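Local coordinates for protein GDSL-like Lipase (Parabacteroides distasonis, PDB 3P94) that probably acts as a serine hydrolase of the GDSL lipase family, perhaps cleaving acyl esters such as those of lysophospholipids, at residues A[6-19]-A[51-65]. Numbering follows the deposited sequence.
Sequences WAQFGRYAEANKTV and DRGISGQTTSEMLVR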
loop_
_atom_site.group_PDB
_atom_site.type_symbol
_atom_site.label_atom_id
_atom_site.label_comp_id
_atom_site.label_asym_id
_atom_site.label_seq_id
_atom_site.Cartn_x
_atom_site.Cartn_y
_atom_site.Cartn_z
ATOM N N TRP A 6 -6.350 -17.959 -1.990
ATOM C CA TRP A 6 -5.588 -17.081 -2.883
ATOM C C TRP A 6 -5.557 -15.610 -2.421
ATOM O O TRP A 6 -4.480 -15.020 -2.342
ATOM C CB TRP A 6 -6.104 -17.191 -4.336
ATOM C CG TRP A 6 -5.458 -16.235 -5.288
ATOM C CD1 TRP A 6 -4.257 -16.376 -5.922
ATOM C CD2 TRP A 6 -5.963 -14.948 -5.661
ATOM N NE1 TRP A 6 -3.970 -15.242 -6.653
ATOM C CE2 TRP A 6 -5.006 -14.352 -6.513
ATOM C CE3 TRP A 6 -7.130 -14.236 -5.340
ATOM C CZ2 TRP A 6 -5.204 -13.092 -7.087
ATOM C CZ3 TRP A 6 -7.323 -12.982 -5.900
ATOM C CH2 TRP A 6 -6.362 -12.417 -6.754
ATOM N N ALA A 7 -6.719 -15.028 -2.103
ATOM C CA ALA A 7 -6.817 -13.624 -1.699
ATOM C C ALA A 7 -6.471 -13.416 -0.214
ATOM O O ALA A 7 -6.375 -12.278 0.241
ATOM C CB ALA A 7 -8.224 -13.131 -1.973
ATOM N N GLN A 8 -6.268 -14.524 0.519
ATOM C CA GLN A 8 -5.929 -14.565 1.960
ATOM C C GLN A 8 -6.999 -13.827 2.798
ATOM O O GLN A 8 -6.683 -12.971 3.623
ATOM C CB GLN A 8 -4.518 -14.023 2.224
ATOM C CG GLN A 8 -3.459 -14.959 1.674
ATOM C CD GLN A 8 -2.104 -14.315 1.605
ATOM O OE1 GLN A 8 -1.764 -13.588 0.657
ATOM N NE2 GLN A 8 -1.265 -14.647 2.565
ATOM N N PHE A 9 -8.275 -14.194 2.578
ATOM C CA PHE A 9 -9.421 -13.662 3.336
ATOM C C PHE A 9 -9.333 -14.116 4.806
ATOM O O PHE A 9 -9.813 -13.419 5.702
ATOM C CB PHE A 9 -10.743 -14.165 2.726
ATOM C CG PHE A 9 -11.232 -13.477 1.473
ATOM C CD1 PHE A 9 -11.830 -12.230 1.540
ATOM C CD2 PHE A 9 -11.190 -14.121 0.240
ATOM C CE1 PHE A 9 -12.359 -11.626 0.394
ATOM C CE2 PHE A 9 -11.708 -13.511 -0.912
ATOM C CZ PHE A 9 -12.283 -12.266 -0.828
ATOM N N GLY A 10 -8.720 -15.282 5.015
ATOM C CA GLY A 10 -8.512 -15.895 6.324
ATOM C C GLY A 10 -7.548 -15.161 7.236
ATOM O O GLY A 10 -7.607 -15.341 8.450
ATOM N N ARG A 11 -6.659 -14.317 6.678
ATOM C CA ARG A 11 -5.688 -13.574 7.485
ATOM C C ARG A 11 -6.376 -12.612 8.478
ATOM O O ARG A 11 -6.008 -12.604 9.663
ATOM C CB ARG A 11 -4.693 -12.813 6.593
ATOM C CG ARG A 11 -3.751 -11.827 7.339
ATOM C CD ARG A 11 -2.626 -12.490 8.139
ATOM N NE ARG A 11 -1.885 -11.500 8.920
ATOM C CZ ARG A 11 -0.854 -10.799 8.457
ATOM N NH1 ARG A 11 -0.402 -11.003 7.226
ATOM N NH2 ARG A 11 -0.252 -9.907 9.231
ATOM N N TYR A 12 -7.364 -11.823 8.018
ATOM C CA TYR A 12 -8.020 -10.856 8.910
ATOM C C TYR A 12 -9.515 -11.093 9.142
ATOM O O TYR A 12 -10.149 -10.260 9.799
ATOM C CB TYR A 12 -7.834 -9.446 8.361
ATOM C CG TYR A 12 -6.396 -8.971 8.398
ATOM C CD1 TYR A 12 -5.755 -8.724 9.611
ATOM C CD2 TYR A 12 -5.707 -8.687 7.225
ATOM C CE1 TYR A 12 -4.451 -8.246 9.654
ATOM C CE2 TYR A 12 -4.407 -8.191 7.255
ATOM C CZ TYR A 12 -3.778 -7.989 8.471
ATOM O OH TYR A 12 -2.504 -7.502 8.509
ATOM N N ALA A 13 -10.083 -12.210 8.637
ATOM C CA ALA A 13 -11.515 -12.508 8.802
ATOM C C ALA A 13 -11.957 -12.405 10.285
ATOM O O ALA A 13 -12.962 -11.765 10.578
ATOM C CB ALA A 13 -11.830 -13.894 8.258
ATOM N N GLU A 14 -11.165 -12.980 11.212
ATOM C CA GLU A 14 -11.454 -12.973 12.644
ATOM C C GLU A 14 -11.240 -11.595 13.258
ATOM O O GLU A 14 -12.098 -11.132 14.017
ATOM C CB GLU A 14 -10.622 -14.041 13.381
ATOM C CG GLU A 14 -11.114 -15.459 13.146
ATOM C CD GLU A 14 -12.567 -15.727 13.504
ATOM O OE1 GLU A 14 -13.026 -15.266 14.573
ATOM O OE2 GLU A 14 -13.250 -16.397 12.698
ATOM N N ALA A 15 -10.113 -10.940 12.928
ATOM C CA ALA A 15 -9.770 -9.601 13.407
ATOM C C ALA A 15 -10.855 -8.572 13.049
ATOM O O ALA A 15 -11.160 -7.710 13.872
ATOM C CB ALA A 15 -8.443 -9.172 12.830
ATOM N N ASN A 16 -11.456 -8.682 11.846
ATOM C CA ASN A 16 -12.517 -7.789 11.359
ATOM C C ASN A 16 -13.765 -7.804 12.258
ATOM O O ASN A 16 -14.434 -6.777 12.377
ATOM C CB ASN A 16 -12.911 -8.163 9.935
ATOM C CG ASN A 16 -11.869 -7.805 8.892
ATOM O OD1 ASN A 16 -10.988 -6.966 9.098
ATOM N ND2 ASN A 16 -11.935 -8.441 7.744
ATOM N N LYS A 17 -14.048 -8.942 12.909
ATOM C CA LYS A 17 -15.220 -9.142 13.782
ATOM C C LYS A 17 -15.174 -8.305 15.081
ATOM O O LYS A 17 -16.218 -8.131 15.709
ATOM C CB LYS A 17 -15.389 -10.625 14.135
ATOM C CG LYS A 17 -15.542 -11.548 12.917
ATOM C CD LYS A 17 -16.288 -12.817 13.295
ATOM C CE LYS A 17 -15.686 -14.085 12.772
ATOM N NZ LYS A 17 -15.796 -15.154 13.787
ATOM N N THR A 18 -14.004 -7.776 15.476
ATOM C CA THR A 18 -13.904 -6.976 16.703
ATOM C C THR A 18 -13.488 -5.524 16.420
ATOM O O THR A 18 -13.341 -4.734 17.362
ATOM C CB THR A 18 -12.998 -7.645 17.742
ATOM O OG1 THR A 18 -11.725 -7.940 17.165
ATOM C CG2 THR A 18 -13.637 -8.898 18.344
ATOM N N VAL A 19 -13.360 -5.154 15.132
ATOM C CA VAL A 19 -13.089 -3.782 14.722
ATOM C C VAL A 19 -14.382 -2.981 14.940
ATOM O O VAL A 19 -15.456 -3.457 14.559
ATOM C CB VAL A 19 -12.593 -3.710 13.244
ATOM C CG1 VAL A 19 -12.632 -2.279 12.706
ATOM C CG2 VAL A 19 -11.189 -4.292 13.108
ATOM N N ASP A 51 -4.719 -1.848 10.542
ATOM C CA ASP A 51 -3.647 -2.409 9.714
ATOM C C ASP A 51 -4.172 -3.630 8.953
ATOM O O ASP A 51 -4.554 -4.630 9.558
ATOM C CB ASP A 51 -2.436 -2.757 10.617
ATOM C CG ASP A 51 -1.324 -3.598 10.002
ATOM O OD1 ASP A 51 -1.236 -3.656 8.737
ATOM O OD2 ASP A 51 -0.511 -4.164 10.781
ATOM N N ARG A 52 -4.206 -3.535 7.624
ATOM C CA ARG A 52 -4.678 -4.628 6.781
ATOM C C ARG A 52 -3.647 -4.973 5.688
ATOM O O ARG A 52 -4.012 -5.409 4.594
ATOM C CB ARG A 52 -6.077 -4.313 6.196
ATOM C CG ARG A 52 -7.229 -4.358 7.234
ATOM C CD ARG A 52 -7.417 -5.770 7.799
ATOM N NE ARG A 52 -8.443 -5.882 8.836
ATOM C CZ ARG A 52 -8.202 -5.821 10.142
ATOM N NH1 ARG A 52 -6.974 -5.606 10.590
ATOM N NH2 ARG A 52 -9.190 -5.960 11.011
ATOM N N GLY A 53 -2.361 -4.839 6.025
ATOM C CA GLY A 53 -1.274 -5.208 5.123
ATOM C C GLY A 53 -1.050 -6.709 5.120
ATOM O O GLY A 53 -1.177 -7.343 6.168
ATOM N N ILE A 54 -0.781 -7.306 3.950
ATOM C CA ILE A 54 -0.499 -8.753 3.847
ATOM C C ILE A 54 0.730 -8.961 2.970
ATOM O O ILE A 54 0.700 -8.634 1.774
ATOM C CB ILE A 54 -1.693 -9.615 3.346
ATOM C CG1 ILE A 54 -2.881 -9.567 4.336
ATOM C CG2 ILE A 54 -1.239 -11.090 3.166
ATOM C CD1 ILE A 54 -4.127 -10.402 3.934
ATOM N N SER A 55 1.794 -9.554 3.561
ATOM C CA SER A 55 3.043 -9.835 2.863
ATOM C C SER A 55 2.839 -10.557 1.527
ATOM O O SER A 55 2.021 -11.467 1.447
ATOM C CB SER A 55 3.962 -10.673 3.739
ATOM O OG SER A 55 4.376 -9.910 4.859
ATOM N N GLY A 56 3.593 -10.119 0.513
ATOM C CA GLY A 56 3.623 -10.703 -0.824
ATOM C C GLY A 56 2.460 -10.437 -1.758
ATOM O O GLY A 56 2.505 -10.863 -2.916
ATOM N N GLN A 57 1.422 -9.733 -1.287
ATOM C CA GLN A 57 0.233 -9.492 -2.099
ATOM C C GLN A 57 0.454 -8.471 -3.211
ATOM O O GLN A 57 1.215 -7.513 -3.052
ATOM C CB GLN A 57 -0.946 -9.048 -1.231
ATOM C CG GLN A 57 -1.523 -10.195 -0.409
ATOM C CD GLN A 57 -3.017 -10.102 -0.219
ATOM O OE1 GLN A 57 -3.610 -9.019 -0.242
ATOM N NE2 GLN A 57 -3.668 -11.253 -0.054
ATOM N N THR A 58 -0.233 -8.691 -4.331
ATOM C CA THR A 58 -0.230 -7.787 -5.474
ATOM C C THR A 58 -1.563 -7.027 -5.450
ATOM O O THR A 58 -2.433 -7.332 -4.622
ATOM C CB THR A 58 0.000 -8.529 -6.804
ATOM O OG1 THR A 58 -1.206 -9.169 -7.239
ATOM C CG2 THR A 58 1.182 -9.490 -6.772
ATOM N N THR A 59 -1.741 -6.076 -6.379
ATOM C CA THR A 59 -2.991 -5.293 -6.473
ATOM C C THR A 59 -4.195 -6.205 -6.792
ATOM O O THR A 59 -5.317 -5.837 -6.454
ATOM C CB THR A 59 -2.853 -4.180 -7.505
ATOM O OG1 THR A 59 -2.574 -4.753 -8.777
ATOM C CG2 THR A 59 -1.792 -3.130 -7.121
ATOM N N SER A 60 -3.958 -7.392 -7.432
ATOM C CA SER A 60 -5.031 -8.330 -7.777
ATOM C C SER A 60 -5.682 -8.926 -6.513
ATOM O O SER A 60 -6.904 -8.856 -6.392
ATOM C CB SER A 60 -4.524 -9.429 -8.703
ATOM O OG SER A 60 -4.284 -8.900 -9.996
ATOM N N GLU A 61 -4.884 -9.464 -5.558
ATOM C CA GLU A 61 -5.434 -10.022 -4.307
ATOM C C GLU A 61 -6.099 -8.928 -3.505
ATOM O O GLU A 61 -7.150 -9.134 -2.906
ATOM C CB GLU A 61 -4.364 -10.711 -3.443
ATOM C CG GLU A 61 -3.767 -11.958 -4.080
ATOM C CD GLU A 61 -2.428 -11.734 -4.761
ATOM O OE1 GLU A 61 -2.125 -10.580 -5.147
ATOM O OE2 GLU A 61 -1.661 -12.716 -4.870
HETATM N N MSE A 62 -5.492 -7.747 -3.527
HETATM C CA MSE A 62 -5.996 -6.603 -2.798
HETATM C C MSE A 62 -7.360 -6.152 -3.306
HETATM O O MSE A 62 -8.246 -5.881 -2.482
HETATM C CB MSE A 62 -4.974 -5.473 -2.863
HETATM C CG MSE A 62 -3.818 -5.701 -1.939
HETATM SE SE MSE A 62 -2.721 -4.126 -1.985
HETATM C CE MSE A 62 -0.992 -5.078 -2.177
ATOM N N LEU A 63 -7.557 -6.103 -4.638
ATOM C CA LEU A 63 -8.853 -5.725 -5.220
ATOM C C LEU A 63 -9.946 -6.734 -4.784
ATOM O O LEU A 63 -11.065 -6.327 -4.463
ATOM C CB LEU A 63 -8.763 -5.640 -6.764
ATOM C CG LEU A 63 -10.076 -5.370 -7.530
ATOM C CD1 LEU A 63 -10.745 -4.056 -7.078
ATOM C CD2 LEU A 63 -9.842 -5.342 -9.028
ATOM N N VAL A 64 -9.606 -8.029 -4.731
ATOM C CA VAL A 64 -10.539 -9.087 -4.322
ATOM C C VAL A 64 -10.791 -9.029 -2.779
ATOM O O VAL A 64 -11.931 -9.154 -2.340
ATOM C CB VAL A 64 -10.044 -10.476 -4.801
ATOM C CG1 VAL A 64 -10.822 -11.620 -4.142
ATOM C CG2 VAL A 64 -10.149 -10.575 -6.321
ATOM N N ARG A 65 -9.745 -8.794 -1.987
ATOM C CA ARG A 65 -9.802 -8.694 -0.517
ATOM C C ARG A 65 -10.438 -7.366 -0.030
ATOM O O ARG A 65 -10.862 -7.271 1.126
ATOM C CB ARG A 65 -8.355 -8.798 0.009
ATOM C CG ARG A 65 -8.234 -8.919 1.499
ATOM C CD ARG A 65 -6.880 -9.407 1.916
ATOM N NE ARG A 65 -5.747 -8.553 1.515
ATOM C CZ ARG A 65 -5.262 -7.541 2.230
ATOM N NH1 ARG A 65 -5.885 -7.135 3.328
ATOM N NH2 ARG A 65 -4.161 -6.916 1.842
HETATM O O HOH W 1 1.358 -13.677 3.146
HETATM O O HOH W 2 0.671 -13.031 -0.442
HETATM O O HOH W 3 -0.712 -6.905 10.523
#
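The guanidinium of R52 lies flat on the Y12 ring, planes 11° apart, with CD of the same arginine 3.4 Å from Y12 CG. A bend at chi2 (-65°) brings the R52 chain over this face, while R11 CG packs against the opposite one. R52 then grips N16 side-on: NE and NH2 both donate to N16 OD1, each at 2.8 Å, and NH1 turns back to its neighbour's carbonyl, D51 O. At the ring's far end, Y12 OH donates to G53 O (2.7 Å) and accepts a hydrogen bond from a water that also donates to D51 OD2. With an alanine in place of R52, N16 OD1 is likely to lose both of its donors and the Y12 ring the group stacked on it. Further along, Q57 NE2 reaches A7 O (2.9 Å) and Q8 OE1 (3.1 Å), standing above both carbonyl planes. E61 CG sits over one face of the W6 indole in a CH-pi contact, 3.6 Å from the centre of the six-membered ring, and V64 lies at the indole edge. Q57 is positioned by R65, whose NE and NH2 hold Q57 OE1 while NH1 and NH2 meet R52 O, linking the two polar clusters; D69 forms a salt bridge with R65. E61 in turn closes a capping box with T58. Residues 6-19 thus pack against the end of edge strand 49-53 and the start of helix 59-71, a strand-to-helix connection of the flavodoxin-like, parallel-sheet SGNH hydrolase fold.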